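PDB 3H5T: transcriptional regulator, LacI family from Corynebacterium glutamicum, which acts as an inositol-dependent transcriptional activator of ino1, the inositol phosphate synthase gene, and regulates cell wall biogenesis by binding a palindromic promoter motif. Local coordinates for residues 132-138 with 154-160; 111-115 with 198-202; 274-280 with 300-306. One frame throughout, in Å; residues are numbered along the deposited sequence.

Contacts 1 and 3 each lie within a beta-alpha-beta unit: contact 1 pairs its two parallel strands, contact 3 sets the helix start against the second strand and the loop beyond it. They lie in different lobes of the sugar-binding-type domain, their centres about 21 Å apart. Contact 2 bridges the two lobes; its centre is about 16 Å from that of contact 1 and about 22 Å from that of contact 3. Along the chain, both segments of contact 1 fall between residues 115 and 198, while contact 3 follows later. Tyr218 lies against both Ala138 and Arg198, probably near the interlobe cleft, where relatives bind their effectors.

Contact 1. Residues 132-138 with 154-160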
# COMPACT_ATOMS: atom_id res chain seq x y z
N VAL A 132 -11.10 3.12 -13.03
CA VAL A 132 -10.86 3.18 -11.60
C VAL A 132 -9.94 2.10 -11.05
O VAL A 132 -10.05 0.93 -11.40
CB VAL A 132 -12.20 3.11 -10.83
CG1 VAL A 132 -12.92 1.82 -11.16
CG2 VAL A 132 -11.95 3.22 -9.32
N VAL A 133 -9.02 2.52 -10.20
CA VAL A 133 -8.10 1.59 -9.54
C VAL A 133 -8.73 1.35 -8.18
O VAL A 133 -8.83 2.27 -7.37
CB VAL A 133 -6.70 2.23 -9.35
CG1 VAL A 133 -5.86 1.34 -8.44
CG2 VAL A 133 -6.02 2.42 -10.70
N ILE A 134 -9.19 0.13 -7.94
CA ILE A 134 -9.81 -0.16 -6.66
C ILE A 134 -8.69 -0.51 -5.71
O ILE A 134 -7.94 -1.46 -5.93
CB ILE A 134 -10.83 -1.31 -6.76
CG1 ILE A 134 -12.01 -0.85 -7.62
CG2 ILE A 134 -11.32 -1.69 -5.38
CD1 ILE A 134 -13.04 -1.91 -7.94
N TYR A 135 -8.59 0.28 -4.64
CA TYR A 135 -7.53 0.06 -3.68
C TYR A 135 -7.92 -0.49 -2.32
O TYR A 135 -8.55 0.19 -1.52
CB TYR A 135 -6.75 1.37 -3.47
CG TYR A 135 -5.64 1.25 -2.47
CD1 TYR A 135 -4.65 0.28 -2.60
CD2 TYR A 135 -5.57 2.12 -1.38
CE1 TYR A 135 -3.60 0.18 -1.67
CE2 TYR A 135 -4.53 2.03 -0.44
CZ TYR A 135 -3.55 1.06 -0.59
OH TYR A 135 -2.53 0.98 0.32
N SER A 136 -7.53 -1.73 -2.08
CA SER A 136 -7.76 -2.38 -0.80
C SER A 136 -9.18 -2.25 -0.27
O SER A 136 -9.41 -1.67 0.78
CB SER A 136 -6.77 -1.81 0.22
OG SER A 136 -6.87 -2.48 1.45
N VAL A 137 -10.12 -2.82 -1.00
CA VAL A 137 -11.51 -2.76 -0.59
C VAL A 137 -11.98 -4.14 -0.14
O VAL A 137 -11.52 -5.17 -0.66
CB VAL A 137 -12.36 -2.23 -1.75
CG1 VAL A 137 -13.84 -2.39 -1.46
CG2 VAL A 137 -12.02 -0.76 -1.98
N ALA A 138 -12.88 -4.17 0.83
CA ALA A 138 -13.38 -5.44 1.35
C ALA A 138 -14.11 -6.24 0.28
O ALA A 138 -14.68 -5.68 -0.66
CB ALA A 138 -14.31 -5.19 2.53
N ALA A 154 -12.02 -1.48 -14.50
CA ALA A 154 -11.40 -1.43 -13.20
C ALA A 154 -10.36 -2.49 -12.93
O ALA A 154 -10.45 -3.63 -13.41
CB ALA A 154 -12.47 -1.47 -12.14
N VAL A 155 -9.36 -2.10 -12.15
CA VAL A 155 -8.29 -2.99 -11.74
C VAL A 155 -8.30 -2.97 -10.22
O VAL A 155 -8.55 -1.93 -9.60
CB VAL A 155 -6.91 -2.50 -12.24
CG1 VAL A 155 -6.64 -1.09 -11.71
CG2 VAL A 155 -5.82 -3.44 -11.77
N ILE A 156 -8.04 -4.11 -9.60
CA ILE A 156 -8.04 -4.20 -8.15
C ILE A 156 -6.63 -4.41 -7.60
O ILE A 156 -5.87 -5.20 -8.14
CB ILE A 156 -8.94 -5.37 -7.68
CG1 ILE A 156 -10.41 -5.05 -7.97
CG2 ILE A 156 -8.73 -5.65 -6.20
CD1 ILE A 156 -11.31 -6.26 -7.92
N ALA A 157 -6.31 -3.70 -6.52
CA ALA A 157 -5.00 -3.83 -5.87
C ALA A 157 -5.19 -4.30 -4.43
O ALA A 157 -6.04 -3.78 -3.70
CB ALA A 157 -4.26 -2.51 -5.88
N ASP A 158 -4.40 -5.30 -4.03
CA ASP A 158 -4.46 -5.85 -2.69
C ASP A 158 -5.70 -6.70 -2.41
O ASP A 158 -5.60 -7.84 -1.98
CB ASP A 158 -4.35 -4.72 -1.66
CG ASP A 158 -2.91 -4.44 -1.26
OD1 ASP A 158 -2.65 -3.36 -0.67
OD2 ASP A 158 -2.04 -5.30 -1.52
N GLN A 159 -6.88 -6.14 -2.68
CA GLN A 159 -8.13 -6.85 -2.45
C GLN A 159 -9.28 -6.01 -3.02
O GLN A 159 -9.15 -4.80 -3.14
CB GLN A 159 -8.32 -7.05 -0.94
CG GLN A 159 -8.31 -5.74 -0.17
CD GLN A 159 -8.29 -5.93 1.32
OE1 GLN A 159 -8.81 -6.92 1.85
NE2 GLN A 159 -7.70 -4.98 2.03
N PRO A 160 -10.42 -6.63 -3.34
CA PRO A 160 -10.79 -8.04 -3.23
C PRO A 160 -10.32 -8.89 -4.40
O PRO A 160 -10.32 -8.45 -5.55
CB PRO A 160 -12.31 -7.97 -3.17
CG PRO A 160 -12.58 -6.92 -4.21
CD PRO A 160 -11.54 -5.85 -3.89
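Val132 to Tyr135 pair in parallel with Ala154 to Ala157, the strand axes approaching to 4.7 Å with a 23° angle between their directions. The ladder alternates across the pair: Val155 N to Val132 O, Ile134 N to Val155 O (2.7 Å), Ala157 N to Ile134 O (2.8 Å) and Ser136 N to Ala157 O. Beyond the strands, Val137 N still reaches Gln159 O at 3.1 Å, but from above the carbonyl plane, 57° out of it, as the chains turn and a cis peptide precedes Pro160.

On one face Ile134 and Ile156 lie side by side and point the same way, Ile134 CB being 4.0 Å from Ile156 CG1; Val132 CG1 meets Ala154 CB at 3.5 Å, and Ile147 of helix 142-150 covers Val132, Ile134 and Ala154. The other face carries Val133 and Val155, also alongside each other. Val155 CG1 sits between its backbone N and carbonyl carbon (chi1 58°), which brings it 3.7 Å from Val133 CG2; Leu332 of helix 321-336 packs on both valines. Next along this face, the Tyr135 ring has Ala157 CB near its plane at one edge, 4.3 Å from CD1, while its hydroxyl bonds to Ser88 and the ring stacks on Phe91.

The two strands of the beta-alpha-beta unit are thus joined by backbone bonds, with apolar branches packed on both faces. Charge appears just past the strand end, where Asp158 pairs with Lys324, a neighbour likely to stabilise its carboxylate as the anion.

Contact 2. Residues 111-115 with 198-202; sequences PASSV and RLDRA
Pro111 against Arg198 and Ala112, Ser113 and Val115 against Arg201 form a surface contact between two loops, one following strand 103-108 and the other following strand 192-197, strands that belong to different sheets. The direct polar link is made by Arg201 NH2, which donates to Val115 O at 2.8 Å. That oxygen lies in the guanidinium plane, only 3° out of it, whereas the donor is tilted 18° from the carbonyl plane. A turn about the CG-CD bond (chi3 82°) lays the flat group of Arg201 across the type I turn of Ala112 to Val115, with Ser113 CA over the centre of one face and Ser113 O 3.6 Å from Arg201 NH1. Ser113 CB also meets Arg201 CB at 3.9 Å.

Since the two sheets are the cores of separate lobes, the contact spans the interlobe cleft characteristic of the periplasmic binding protein fold of LacI-family regulators, and its bonds join the two lobes in this crystal. A water adds a second bridge, accepting from Ser113 N at 2.9 Å and donating to Arg201 O at 2.6 Å.

Pro111 crosses Arg198 at about a right angle: its CB lies over one guanidinium face, offset toward the rim, 3.7 Å from Arg198 NH1. Glu77 forms a salt bridge with Arg198 and Trp248 a cation-pi contact.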
# COMPACT_ATOMS: atom_id res chain seq x y z
N PRO A 111 -16.53 3.04 4.65
CA PRO A 111 -16.42 1.61 4.97
C PRO A 111 -17.47 1.14 5.98
O PRO A 111 -17.46 -0.01 6.40
CB PRO A 111 -15.00 1.50 5.53
CG PRO A 111 -14.86 2.79 6.27
CD PRO A 111 -15.43 3.80 5.29
N ALA A 112 -18.37 2.05 6.37
CA ALA A 112 -19.42 1.75 7.35
C ALA A 112 -20.40 0.67 6.89
O ALA A 112 -20.73 0.58 5.71
CB ALA A 112 -20.18 3.03 7.68
N SER A 113 -20.86 -0.14 7.83
CA SER A 113 -21.79 -1.22 7.51
C SER A 113 -23.18 -0.72 7.12
O SER A 113 -24.02 -1.49 6.67
CB SER A 113 -21.93 -2.16 8.71
OG SER A 113 -22.54 -1.47 9.79
N SER A 114 -23.41 0.58 7.28
CA SER A 114 -24.69 1.20 6.97
C SER A 114 -24.83 1.55 5.50
O SER A 114 -25.93 1.90 5.04
CB SER A 114 -24.87 2.47 7.80
OG SER A 114 -23.82 3.39 7.56
N VAL A 115 -23.73 1.49 4.76
CA VAL A 115 -23.76 1.83 3.34
C VAL A 115 -24.53 0.79 2.54
O VAL A 115 -24.28 -0.41 2.66
CB VAL A 115 -22.34 1.95 2.76
CG1 VAL A 115 -22.40 2.39 1.31
CG2 VAL A 115 -21.54 2.95 3.57
N ARG A 198 -8.66 -3.02 10.15
CA ARG A 198 -10.01 -3.46 9.76
C ARG A 198 -10.18 -4.86 9.17
O ARG A 198 -9.63 -5.18 8.11
CB ARG A 198 -10.65 -2.45 8.83
CG ARG A 198 -12.17 -2.56 8.76
CD ARG A 198 -12.76 -1.41 7.97
NE ARG A 198 -12.20 -0.13 8.40
CZ ARG A 198 -11.63 0.75 7.58
NH1 ARG A 198 -11.55 0.49 6.28
NH2 ARG A 198 -11.13 1.88 8.05
N LEU A 199 -10.96 -5.69 9.86
CA LEU A 199 -11.23 -7.05 9.41
C LEU A 199 -12.60 -7.19 8.73
O LEU A 199 -12.81 -8.11 7.94
CB LEU A 199 -11.13 -8.04 10.59
CG LEU A 199 -9.72 -8.42 11.07
CD1 LEU A 199 -9.75 -9.00 12.50
CD2 LEU A 199 -9.11 -9.43 10.10
N ASP A 200 -13.53 -6.28 9.03
CA ASP A 200 -14.87 -6.35 8.45
C ASP A 200 -15.63 -5.01 8.50
O ASP A 200 -15.15 -4.05 9.10
CB ASP A 200 -15.69 -7.42 9.16
CG ASP A 200 -16.63 -8.16 8.22
OD1 ASP A 200 -17.04 -7.57 7.19
OD2 ASP A 200 -16.98 -9.32 8.52
N ARG A 201 -16.81 -4.96 7.88
CA ARG A 201 -17.63 -3.75 7.86
C ARG A 201 -18.08 -3.34 9.26
O ARG A 201 -17.96 -2.18 9.65
CB ARG A 201 -18.87 -3.93 6.99
CG ARG A 201 -18.61 -4.38 5.56
CD ARG A 201 -19.92 -4.47 4.77
NE ARG A 201 -20.36 -3.17 4.25
CZ ARG A 201 -21.63 -2.85 4.01
NH1 ARG A 201 -22.60 -3.73 4.25
NH2 ARG A 201 -21.94 -1.65 3.52
N ALA A 202 -18.64 -4.29 10.00
CA ALA A 202 -19.11 -4.00 11.34
C ALA A 202 -17.94 -3.56 12.20
O ALA A 202 -17.00 -4.33 12.43
CB ALA A 202 -19.79 -5.24 11.96
O HOH W 1 -19.24 0.05 10.21

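Contact 3. Residues 274-280 with 300-306; sequences CTVDALA and LTGFDGT
Asp277 points its carboxylate into the bend of residues 302-306, and the other pairs are arranged around it. With CG anti to its carbonyl carbon (chi1 -77°), the group swings back beside its own N and turns OD2 toward two successive backbone amides. Gly305 N reaches Asp277 OD2 at 2.8 Å from the syn side, 35° out of the carboxylate plane; Thr306 N meets the same oxygen at 3.1 Å, nearly in line with its C-O bond. The other oxygen, OD1, bonds to Thr316, so both ends of the carboxylate are held and its rotation is fixed. Asp277 N in turn donates to Phe303 O at 2.9 Å, approaching 37° out of the carbonyl plane.

Val276 and Asp304 cross obliquely, CG2 of the valine 3.5 Å from OD2 of the aspartate, and a water links that oxygen to Ala278 N. The Phe303 side chain leads away from the helix start, its CB 3.3 Å from Thr275 O; Arg224 bonds to that oxygen and lies against the phenylalanine ring in a cation-pi contact. At the opposite end of the contact, Ala280 CB faces Leu300 CD1 at 3.5 Å, with Leu314 touching both residues, and Cys274 N donates to Thr301 O.

Val276 occupies the N-cap of helix 277-289, and the whole is the strand-to-helix turn of a beta-alpha-beta unit, packed against the end of parallel strand 299-302 and the loop that follows it, as in the Rossmann-like lobes of periplasmic binding proteins.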
# COMPACT_ATOMS: atom_id res chain seq x y z
N CYS A 274 2.58 -7.82 13.93
CA CYS A 274 1.64 -6.88 13.33
C CYS A 274 1.38 -7.19 11.86
O CYS A 274 2.27 -7.64 11.14
CB CYS A 274 2.17 -5.46 13.44
SG CYS A 274 2.39 -4.90 15.10
N THR A 275 0.17 -6.91 11.43
CA THR A 275 -0.26 -7.14 10.06
C THR A 275 0.19 -5.99 9.16
O THR A 275 0.23 -6.13 7.92
CB THR A 275 -1.79 -7.26 10.02
OG1 THR A 275 -2.17 -8.55 10.53
CG2 THR A 275 -2.31 -7.10 8.62
N VAL A 276 0.54 -4.86 9.77
CA VAL A 276 0.96 -3.69 9.01
C VAL A 276 1.96 -2.84 9.83
O VAL A 276 1.80 -2.69 11.03
CB VAL A 276 -0.30 -2.85 8.62
CG1 VAL A 276 -0.25 -1.46 9.24
CG2 VAL A 276 -0.41 -2.78 7.12
N ASP A 277 3.00 -2.31 9.17
CA ASP A 277 4.02 -1.50 9.86
C ASP A 277 3.44 -0.45 10.80
O ASP A 277 3.97 -0.23 11.89
CB ASP A 277 4.93 -0.77 8.86
CG ASP A 277 5.97 -1.68 8.23
OD1 ASP A 277 6.10 -2.85 8.64
OD2 ASP A 277 6.66 -1.20 7.30
N ALA A 278 2.37 0.21 10.37
CA ALA A 278 1.73 1.25 11.18
C ALA A 278 1.47 0.74 12.58
O ALA A 278 1.74 1.44 13.56
CB ALA A 278 0.43 1.69 10.54
N LEU A 279 0.95 -0.48 12.67
CA LEU A 279 0.64 -1.09 13.96
C LEU A 279 1.90 -1.30 14.79
O LEU A 279 1.88 -1.13 16.02
CB LEU A 279 -0.07 -2.43 13.76
CG LEU A 279 -1.54 -2.40 13.33
CD1 LEU A 279 -1.98 -3.81 13.02
CD2 LEU A 279 -2.41 -1.80 14.43
N ALA A 280 2.99 -1.68 14.13
CA ALA A 280 4.25 -1.88 14.83
C ALA A 280 4.70 -0.56 15.45
O ALA A 280 5.21 -0.54 16.55
CB ALA A 280 5.32 -2.41 13.86
N LEU A 300 8.92 -7.38 18.14
CA LEU A 300 7.80 -7.09 17.26
C LEU A 300 8.17 -7.16 15.79
O LEU A 300 9.31 -6.91 15.41
CB LEU A 300 7.20 -5.72 17.59
CG LEU A 300 7.90 -4.44 17.14
CD1 LEU A 300 7.72 -4.30 15.66
CD2 LEU A 300 7.29 -3.22 17.82
N THR A 301 7.20 -7.52 14.96
CA THR A 301 7.40 -7.64 13.53
C THR A 301 6.38 -6.76 12.81
O THR A 301 5.31 -6.48 13.34
CB THR A 301 7.24 -9.10 13.05
OG1 THR A 301 8.11 -9.95 13.80
CG2 THR A 301 7.59 -9.22 11.59
N GLY A 302 6.73 -6.32 11.60
CA GLY A 302 5.83 -5.48 10.83
C GLY A 302 5.59 -6.07 9.46
O GLY A 302 6.00 -7.20 9.19
N PHE A 303 4.92 -5.31 8.59
CA PHE A 303 4.63 -5.74 7.23
C PHE A 303 4.35 -4.50 6.39
O PHE A 303 3.47 -3.71 6.72
CB PHE A 303 3.42 -6.68 7.20
CG PHE A 303 3.22 -7.39 5.88
CD1 PHE A 303 3.39 -8.77 5.79
CD2 PHE A 303 2.89 -6.68 4.73
CE1 PHE A 303 3.22 -9.44 4.57
CE2 PHE A 303 2.72 -7.34 3.50
CZ PHE A 303 2.89 -8.72 3.42
N ASP A 304 5.13 -4.35 5.31
CA ASP A 304 5.05 -3.25 4.34
C ASP A 304 6.43 -2.79 3.90
O ASP A 304 6.74 -2.77 2.71
CB ASP A 304 4.28 -2.04 4.89
CG ASP A 304 2.81 -2.07 4.53
OD1 ASP A 304 2.44 -2.92 3.70
OD2 ASP A 304 2.04 -1.25 5.07
N GLY A 305 7.25 -2.40 4.87
CA GLY A 305 8.59 -1.93 4.57
C GLY A 305 8.63 -0.45 4.22
O GLY A 305 9.39 -0.04 3.34
N THR A 306 7.81 0.35 4.89
CA THR A 306 7.78 1.79 4.62
C THR A 306 9.13 2.39 4.98
O THR A 306 9.91 1.79 5.73
CB THR A 306 6.66 2.52 5.45
OG1 THR A 306 6.95 2.43 6.85
CG2 THR A 306 5.30 1.89 5.17
O HOH W 2 1.80 0.42 7.43